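Local coordinates for protein ribonucleotide monophosphatase NagD (PDB 2C4N) that probably removes phosphate from a broad range of nucleotides and other phosphate esters, using magnesium, as a phosphatase of the haloacid dehalogenase superfamily, at residues 202-207 and 231-236; 214-219 and 236-241. All coordinates share one frame; numbering follows the deposited sequence.

How the interactions relate
Interactions 1 and 2 lie with their centres 9 Å apart in the HAD core domain and share R236, where the loop from interaction 1 runs on into the edge strand of interaction 2. Helix 203-212 leads into strand 216-220, and the two contacts meet along that pair: L203 CD2 packs 3.7 Å from P237 CG and 4.0 Å from L219 CD2, while I207 CG2 lies 3.9 Å from T217 OG1. At the helix start T205, and more weakly N202, bind a phosphate ion. The I207 and L219 side chains lie about 10 and 9 Å from the bound magnesium, and the L219 side chain packs against L203 and I207 of the helix.

Interaction 1 of 2, residues 202-207 and 231-236; sequences NLRTDI and DSMPFR. With PO4 (phosphate ion), chain C.
M233 reaches from the 231-236 loop to the first turn of helix 203-212, which follows the metal ligand D201 in the Rossmann-like HAD core. Its CB heads toward the helix and CG lies 4.1 Å from L203 CD1. The chain bends at chi2 (-79°) and runs through SD to CE, which sits over one face of the R204 guanidinium, 3.3 Å from its plane and nearer the border than the centre. A flexible thioether suits this place because its CG can lie on the buried leucine while its methyl reaches the flat cation. Beside it, the F235 ring turns its edge to the helix, with I207 CG2 3.7 Å from CE1 and the L203 carbonyl oxygen 3.9 Å from CZ; its ring also meets that of F211. At the helix start N202 is the N-cap: OD1 accepts from R204 N at 2.9 Å, while ND2 makes a weak bond to phosphate O2. Putting an alanine here takes away both amide ends and would probably leave R204 N without its capping acceptor and the phosphate without its weak ND2 bond. The phosphate, which K176 also binds, probably came from the crystallisation liquor, but it sits against residues that probably bind substrate, as in relatives. T205 OG1 donates to its O4 at 2.7 Å.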
ATOM      1  N   ASN A 202      13.232  -7.961  18.554  1.00 16.41           N
ATOM      2  CA  ASN A 202      12.765  -7.441  17.272  1.00 16.78           C
ATOM      3  C   ASN A 202      12.968  -5.934  17.131  1.00 17.01           C
ATOM      4  O   ASN A 202      12.285  -5.139  17.778  1.00 17.26           O
ATOM      5  CB  ASN A 202      11.282  -7.762  17.082  1.00 18.57           C
ATOM      6  CG  ASN A 202      10.831  -7.586  15.644  1.00 19.11           C
ATOM      7  OD1 ASN A 202      11.387  -6.774  14.907  1.00 19.94           O
ATOM      8  ND2 ASN A 202       9.817  -8.342  15.243  1.00 20.92           N
ATOM      9  N   LEU A 203      13.897  -5.546  16.264  1.00 14.45           N
ATOM     10  CA  LEU A 203      14.189  -4.139  16.035  1.00 15.88           C
ATOM     11  C   LEU A 203      12.961  -3.341  15.632  1.00 15.53           C
ATOM     12  O   LEU A 203      12.785  -2.203  16.062  1.00 14.84           O
ATOM     13  CB  LEU A 203      15.252  -3.999  14.939  1.00 21.16           C
ATOM     14  CG  LEU A 203      16.714  -4.215  15.344  1.00 22.22           C
ATOM     15  CD1 LEU A 203      17.564  -4.442  14.107  1.00 24.72           C
ATOM     16  CD2 LEU A 203      17.210  -3.004  16.122  1.00 22.12           C
ATOM     17  N   ARG A 204      12.112  -3.947  14.811  1.00 19.23           N
ATOM     18  CA  ARG A 204      10.922  -3.270  14.310  1.00 23.55           C
ATOM     19  C   ARG A 204       9.726  -3.204  15.249  1.00 21.75           C
ATOM     20  O   ARG A 204       8.720  -2.580  14.918  1.00 21.45           O
ATOM     21  CB  ARG A 204      10.511  -3.895  12.973  1.00 36.88           C
ATOM     22  CG  ARG A 204      11.606  -3.764  11.926  1.00 45.79           C
ATOM     23  CD  ARG A 204      11.250  -4.400  10.592  1.00 53.79           C
ATOM     24  NE  ARG A 204      12.398  -4.372   9.686  1.00 60.86           N
ATOM     25  CZ  ARG A 204      12.872  -3.275   9.100  1.00 64.37           C
ATOM     26  NH1 ARG A 204      12.294  -2.097   9.309  1.00 65.63           N
ATOM     27  NH2 ARG A 204      13.943  -3.351   8.320  1.00 65.66           N
ATOM     28  N   THR A 205       9.824  -3.834  16.415  1.00 20.52           N
ATOM     29  CA  THR A 205       8.717  -3.797  17.363  1.00 18.80           C
ATOM     30  C   THR A 205       9.162  -3.396  18.770  1.00 17.66           C
ATOM     31  O   THR A 205       8.779  -2.337  19.264  1.00 18.25           O
ATOM     32  CB  THR A 205       7.967  -5.151  17.399  1.00 19.17           C
ATOM     33  OG1 THR A 205       8.846  -6.188  17.842  1.00 18.82           O
ATOM     34  CG2 THR A 205       7.448  -5.510  16.000  1.00 19.60           C
ATOM     35  N   ASP A 206       9.977  -4.225  19.415  1.00 14.61           N
ATOM     36  CA  ASP A 206      10.446  -3.902  20.764  1.00 16.20           C
ATOM     37  C   ASP A 206      11.292  -2.635  20.778  1.00 15.59           C
ATOM     38  O   ASP A 206      11.045  -1.707  21.548  1.00 14.98           O
ATOM     39  CB  ASP A 206      11.301  -5.037  21.331  1.00 17.09           C
ATOM     40  CG  ASP A 206      10.591  -6.364  21.318  1.00 16.73           C
ATOM     41  OD1 ASP A 206       9.559  -6.488  22.011  1.00 16.30           O
ATOM     42  OD2 ASP A 206      11.072  -7.277  20.614  1.00 18.04           O
ATOM     43  N   ILE A 207      12.294  -2.601  19.909  1.00 13.83           N
ATOM     44  CA  ILE A 207      13.201  -1.470  19.863  1.00 16.01           C
ATOM     45  C   ILE A 207      12.549  -0.189  19.358  1.00 15.79           C
ATOM     46  O   ILE A 207      12.710   0.870  19.966  1.00 17.07           O
ATOM     47  CB  ILE A 207      14.439  -1.814  19.012  1.00 17.76           C
ATOM     48  CG1 ILE A 207      14.975  -3.195  19.425  1.00 18.38           C
ATOM     49  CG2 ILE A 207      15.516  -0.753  19.213  1.00 17.59           C
ATOM     50  CD1 ILE A 207      15.354  -3.316  20.907  1.00 17.89           C
ATOM     51  N   ASP A 231      22.772  -1.812  10.926  1.00 37.57           N
ATOM     52  CA  ASP A 231      23.612  -0.960  10.090  1.00 37.27           C
ATOM     53  C   ASP A 231      22.844   0.161   9.399  1.00 36.81           C
ATOM     54  O   ASP A 231      23.207   1.332   9.508  1.00 36.30           O
ATOM     55  CB  ASP A 231      24.352  -1.801   9.035  1.00 58.44           C
ATOM     56  CG  ASP A 231      25.213  -2.898   9.652  1.00 60.95           C
ATOM     57  OD1 ASP A 231      25.566  -2.781  10.846  1.00 61.19           O
ATOM     58  OD2 ASP A 231      25.551  -3.873   8.941  1.00 62.34           O
ATOM     59  N   SER A 232      21.773  -0.199   8.700  1.00 37.45           N
ATOM     60  CA  SER A 232      20.975   0.783   7.972  1.00 37.57           C
ATOM     61  C   SER A 232      19.838   1.373   8.805  1.00 37.37           C
ATOM     62  O   SER A 232      19.144   2.283   8.356  1.00 37.09           O
ATOM     63  CB  SER A 232      20.411   0.142   6.700  1.00 28.89           C
ATOM     64  OG  SER A 232      19.619  -0.985   7.014  1.00 29.07           O
ATOM     65  N   MET A 233      19.650   0.855  10.016  1.00 34.42           N
ATOM     66  CA  MET A 233      18.585   1.328  10.897  1.00 33.69           C
ATOM     67  C   MET A 233      18.694   2.805  11.271  1.00 32.12           C
ATOM     68  O   MET A 233      19.743   3.272  11.724  1.00 29.98           O
ATOM     69  CB  MET A 233      18.547   0.485  12.184  1.00 50.25           C
ATOM     70  CG  MET A 233      17.787  -0.839  12.081  1.00 51.30           C
ATOM     71  SD  MET A 233      15.999  -0.609  12.199  1.00 54.73           S
ATOM     72  CE  MET A 233      15.358  -1.984  11.216  1.00 52.49           C
ATOM     73  N   PRO A 234      17.604   3.562  11.070  1.00 36.21           N
ATOM     74  CA  PRO A 234      17.544   4.989  11.388  1.00 35.04           C
ATOM     75  C   PRO A 234      18.032   5.275  12.800  1.00 34.57           C
ATOM     76  O   PRO A 234      18.818   6.196  13.036  1.00 34.77           O
ATOM     77  CB  PRO A 234      16.059   5.321  11.215  1.00 55.22           C
ATOM     78  CG  PRO A 234      15.365   3.960  11.192  1.00 57.32           C
ATOM     79  CD  PRO A 234      16.348   3.134  10.439  1.00 56.33           C
ATOM     80  N   PHE A 235      17.529   4.482  13.741  1.00 33.40           N
ATOM     81  CA  PHE A 235      17.886   4.588  15.152  1.00 32.28           C
ATOM     82  C   PHE A 235      18.542   3.251  15.474  1.00 30.36           C
ATOM     83  O   PHE A 235      18.375   2.285  14.734  1.00 28.61           O
ATOM     84  CB  PHE A 235      16.616   4.746  15.995  1.00 43.16           C
ATOM     85  CG  PHE A 235      15.636   3.634  15.790  1.00 44.54           C
ATOM     86  CD1 PHE A 235      15.715   2.463  16.545  1.00 45.51           C
ATOM     87  CD2 PHE A 235      14.689   3.717  14.777  1.00 45.80           C
ATOM     88  CE1 PHE A 235      14.867   1.392  16.285  1.00 45.76           C
ATOM     89  CE2 PHE A 235      13.838   2.656  14.508  1.00 46.37           C
ATOM     90  CZ  PHE A 235      13.925   1.489  15.260  1.00 46.96           C
ATOM     91  N   ARG A 236      19.282   3.192  16.569  1.00 32.85           N
ATOM     92  CA  ARG A 236      19.921   1.951  16.959  1.00 32.10           C
ATOM     93  C   ARG A 236      19.760   1.700  18.454  1.00 30.20           C
ATOM     94  O   ARG A 236      19.526   2.624  19.235  1.00 30.37           O
ATOM     95  CB  ARG A 236      21.397   1.968  16.560  1.00 41.65           C
ATOM     96  CG  ARG A 236      21.615   1.904  15.054  1.00 45.12           C
ATOM     97  CD  ARG A 236      23.075   2.087  14.719  1.00 49.11           C
ATOM     98  NE  ARG A 236      23.347   1.911  13.298  1.00 51.10           N
ATOM     99  CZ  ARG A 236      24.531   2.134  12.739  1.00 53.34           C
ATOM    100  NH1 ARG A 236      25.551   2.544  13.481  1.00 53.80           N
ATOM    101  NH2 ARG A 236      24.699   1.945  11.439  1.00 53.16           N
TER
HETATM  102  P   PO4 C1252       6.443  -9.049  17.936  1.00 28.29           P
HETATM  103  O1  PO4 C1252       5.848 -10.103  18.795  1.00 27.84           O
HETATM  104  O2  PO4 C1252       7.242  -9.681  16.859  1.00 28.33           O
HETATM  105  O3  PO4 C1252       5.361  -8.234  17.334  1.00 26.29           O
HETATM  106  O4  PO4 C1252       7.318  -8.176  18.756  1.00 24.95           O

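Interaction 2 of 2, residues 214-219 and 236-241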
ATOM      1  N   GLY A 214      10.811   6.847  24.503  1.00 23.68           N
ATOM      2  CA  GLY A 214      11.849   7.495  25.282  1.00 23.21           C
ATOM      3  C   GLY A 214      12.635   6.569  26.190  1.00 22.84           C
ATOM      4  O   GLY A 214      13.309   7.021  27.112  1.00 22.25           O
ATOM      5  N   LEU A 215      12.566   5.267  25.936  1.00 17.95           N
ATOM      6  CA  LEU A 215      13.291   4.310  26.768  1.00 18.09           C
ATOM      7  C   LEU A 215      14.658   3.930  26.229  1.00 18.07           C
ATOM      8  O   LEU A 215      14.921   4.026  25.024  1.00 17.48           O
ATOM      9  CB  LEU A 215      12.490   3.013  26.925  1.00 21.19           C
ATOM     10  CG  LEU A 215      11.360   2.864  27.951  1.00 21.79           C
ATOM     11  CD1 LEU A 215      10.234   3.820  27.638  1.00 21.12           C
ATOM     12  CD2 LEU A 215      10.869   1.427  27.928  1.00 22.50           C
ATOM     13  N   GLU A 216      15.529   3.492  27.134  1.00 18.53           N
ATOM     14  CA  GLU A 216      16.835   2.998  26.735  1.00 20.49           C
ATOM     15  C   GLU A 216      16.465   1.614  26.215  1.00 17.65           C
ATOM     16  O   GLU A 216      15.548   0.981  26.741  1.00 15.90           O
ATOM     17  CB  GLU A 216      17.778   2.883  27.940  1.00 37.48           C
ATOM     18  CG  GLU A 216      18.486   4.175  28.310  1.00 46.10           C
ATOM     19  CD  GLU A 216      19.528   3.983  29.397  1.00 50.30           C
ATOM     20  OE1 GLU A 216      19.659   2.853  29.919  1.00 48.63           O
ATOM     21  OE2 GLU A 216      20.214   4.973  29.729  1.00 53.63           O
ATOM     22  N   THR A 217      17.161   1.143  25.190  1.00 19.15           N
ATOM     23  CA  THR A 217      16.835  -0.154  24.617  1.00 18.49           C
ATOM     24  C   THR A 217      18.002  -1.123  24.546  1.00 18.19           C
ATOM     25  O   THR A 217      19.147  -0.723  24.334  1.00 17.16           O
ATOM     26  CB  THR A 217      16.286   0.019  23.186  1.00 18.67           C
ATOM     27  OG1 THR A 217      17.273   0.685  22.387  1.00 19.44           O
ATOM     28  CG2 THR A 217      15.007   0.860  23.194  1.00 17.99           C
ATOM     29  N   ILE A 218      17.697  -2.404  24.721  1.00 16.62           N
ATOM     30  CA  ILE A 218      18.701  -3.454  24.631  1.00 16.50           C
ATOM     31  C   ILE A 218      18.186  -4.499  23.661  1.00 16.94           C
ATOM     32  O   ILE A 218      17.122  -5.082  23.867  1.00 16.03           O
ATOM     33  CB  ILE A 218      18.959  -4.161  25.983  1.00 19.09           C
ATOM     34  CG1 ILE A 218      19.522  -3.165  26.997  1.00 19.15           C
ATOM     35  CG2 ILE A 218      19.951  -5.310  25.784  1.00 18.75           C
ATOM     36  CD1 ILE A 218      19.803  -3.779  28.363  1.00 20.58           C
ATOM     37  N   LEU A 219      18.936  -4.726  22.593  1.00 15.80           N
ATOM     38  CA  LEU A 219      18.551  -5.722  21.610  1.00 16.37           C
ATOM     39  C   LEU A 219      19.324  -7.010  21.871  1.00 16.71           C
ATOM     40  O   LEU A 219      20.543  -6.975  22.012  1.00 16.41           O
ATOM     41  CB  LEU A 219      18.890  -5.245  20.191  1.00 15.22           C
ATOM     42  CG  LEU A 219      18.717  -6.279  19.064  1.00 15.83           C
ATOM     43  CD1 LEU A 219      17.234  -6.479  18.751  1.00 17.60           C
ATOM     44  CD2 LEU A 219      19.447  -5.796  17.817  1.00 17.29           C
ATOM     45  N   ARG A 236      19.282   3.192  16.569  1.00 32.85           N
ATOM     46  CA  ARG A 236      19.921   1.951  16.959  1.00 32.10           C
ATOM     47  C   ARG A 236      19.760   1.700  18.454  1.00 30.20           C
ATOM     48  O   ARG A 236      19.526   2.624  19.235  1.00 30.37           O
ATOM     49  CB  ARG A 236      21.397   1.968  16.560  1.00 41.65           C
ATOM     50  CG  ARG A 236      21.615   1.904  15.054  1.00 45.12           C
ATOM     51  CD  ARG A 236      23.075   2.087  14.719  1.00 49.11           C
ATOM     52  NE  ARG A 236      23.347   1.911  13.298  1.00 51.10           N
ATOM     53  CZ  ARG A 236      24.531   2.134  12.739  1.00 53.34           C
ATOM     54  NH1 ARG A 236      25.551   2.544  13.481  1.00 53.80           N
ATOM     55  NH2 ARG A 236      24.699   1.945  11.439  1.00 53.16           N
ATOM     56  N   PRO A 237      19.888   0.434  18.872  1.00 24.58           N
ATOM     57  CA  PRO A 237      19.750   0.067  20.283  1.00 23.27           C
ATOM     58  C   PRO A 237      20.823   0.702  21.155  1.00 22.97           C
ATOM     59  O   PRO A 237      21.933   0.965  20.693  1.00 23.16           O
ATOM     60  CB  PRO A 237      19.879  -1.458  20.260  1.00 21.76           C
ATOM     61  CG  PRO A 237      19.519  -1.847  18.829  1.00 23.75           C
ATOM     62  CD  PRO A 237      20.189  -0.751  18.049  1.00 23.30           C
ATOM     63  N   SER A 238      20.491   0.938  22.419  1.00 21.50           N
ATOM     64  CA  SER A 238      21.448   1.507  23.355  1.00 22.47           C
ATOM     65  C   SER A 238      22.567   0.478  23.547  1.00 23.26           C
ATOM     66  O   SER A 238      23.745   0.830  23.643  1.00 23.79           O
ATOM     67  CB  SER A 238      20.760   1.793  24.691  1.00 20.90           C
ATOM     68  OG  SER A 238      19.610   2.601  24.504  1.00 19.53           O
ATOM     69  N   TRP A 239      22.177  -0.794  23.595  1.00 22.40           N
ATOM     70  CA  TRP A 239      23.106  -1.916  23.761  1.00 22.78           C
ATOM     71  C   TRP A 239      22.622  -3.118  22.951  1.00 21.78           C
ATOM     72  O   TRP A 239      21.435  -3.220  22.623  1.00 20.37           O
ATOM     73  CB  TRP A 239      23.181  -2.347  25.226  1.00 32.44           C
ATOM     74  CG  TRP A 239      23.715  -1.327  26.168  1.00 39.08           C
ATOM     75  CD1 TRP A 239      25.024  -0.998  26.371  1.00 41.01           C
ATOM     76  CD2 TRP A 239      22.951  -0.523  27.071  1.00 41.85           C
ATOM     77  NE1 TRP A 239      25.122  -0.039  27.353  1.00 44.46           N
ATOM     78  CE2 TRP A 239      23.863   0.269  27.800  1.00 43.55           C
ATOM     79  CE3 TRP A 239      21.579  -0.396  27.335  1.00 43.91           C
ATOM     80  CZ2 TRP A 239      23.448   1.179  28.783  1.00 44.99           C
ATOM     81  CZ3 TRP A 239      21.166   0.507  28.313  1.00 43.76           C
ATOM     82  CH2 TRP A 239      22.100   1.281  29.023  1.00 45.49           C
ATOM     83  N   ILE A 240      23.545  -4.030  22.652  1.00 19.76           N
ATOM     84  CA  ILE A 240      23.228  -5.244  21.906  1.00 18.20           C
ATOM     85  C   ILE A 240      24.001  -6.424  22.498  1.00 19.47           C
ATOM     86  O   ILE A 240      25.210  -6.339  22.696  1.00 18.16           O
ATOM     87  CB  ILE A 240      23.623  -5.131  20.419  1.00 18.37           C
ATOM     88  CG1 ILE A 240      22.965  -3.904  19.786  1.00 17.33           C
ATOM     89  CG2 ILE A 240      23.201  -6.399  19.677  1.00 18.86           C
ATOM     90  CD1 ILE A 240      23.396  -3.649  18.360  1.00 18.87           C
ATOM     91  N   TYR A 241      23.299  -7.515  22.790  1.00 18.79           N
ATOM     92  CA  TYR A 241      23.945  -8.710  23.333  1.00 19.40           C
ATOM     93  C   TYR A 241      23.405  -9.950  22.641  1.00 18.46           C
ATOM     94  O   TYR A 241      22.302  -9.935  22.091  1.00 17.54           O
ATOM     95  CB  TYR A 241      23.702  -8.844  24.841  1.00 22.15           C
ATOM     96  CG  TYR A 241      24.308  -7.737  25.668  1.00 24.19           C
ATOM     97  CD1 TYR A 241      23.545  -6.644  26.069  1.00 24.79           C
ATOM     98  CD2 TYR A 241      25.656  -7.766  26.021  1.00 22.41           C
ATOM     99  CE1 TYR A 241      24.106  -5.606  26.798  1.00 26.06           C
ATOM    100  CE2 TYR A 241      26.229  -6.735  26.748  1.00 25.88           C
ATOM    101  CZ  TYR A 241      25.450  -5.653  27.133  1.00 26.99           C
ATOM    102  OH  TYR A 241      26.016  -4.615  27.837  1.00 27.50           O
TER
HETATM  103  O   HOH W   1      17.076   2.887  21.057  1.00 35.34           O
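The W239 indole has S238 CB over one face, 3.5 Å from the plane and closer to the ring's border than to its middle, and E216 OE1 at its edge, 3.0 Å from CH2. Because OE1 lies near the ring plane, the negatively charged oxygen probably meets the weakly positive C-H rim rather than the pi cloud; the carboxylate itself is turned 75° from the ring. I218 lies beside both aromatic residues: CG1 approaches W239 CE3 obliquely at 3.5 Å, and CG2 meets the edge of the Y241 ring at CD1. With CG1 anti to the carbonyl carbon (chi1 -63°), the branched isoleucine sends one arm to each ring. Strand 239-241 is within this chain the outermost strand at one end of the parallel HAD core sheet, added beside strand 216-220, which bonds to strand 196-200 on its other side. In the ladder T217 O accepts from W239 N and, weakly, from S238 N; L219 N donates to W239 O at 2.9 Å, and Y241 N donates to L219 O. Ahead of it, S238 OG takes over a backbone acceptor's role, receiving T217 N at 2.9 Å in a nearly straight bond (165°). T217 OG1 in turn accepts S238 N and meets a water that donates to R236 O, so a small hydroxyl residue suits each position. On the sheet face carrying L219 and I240, L219 CB lies 3.7 Å from P237 CG, the two side chains running alongside in the same direction.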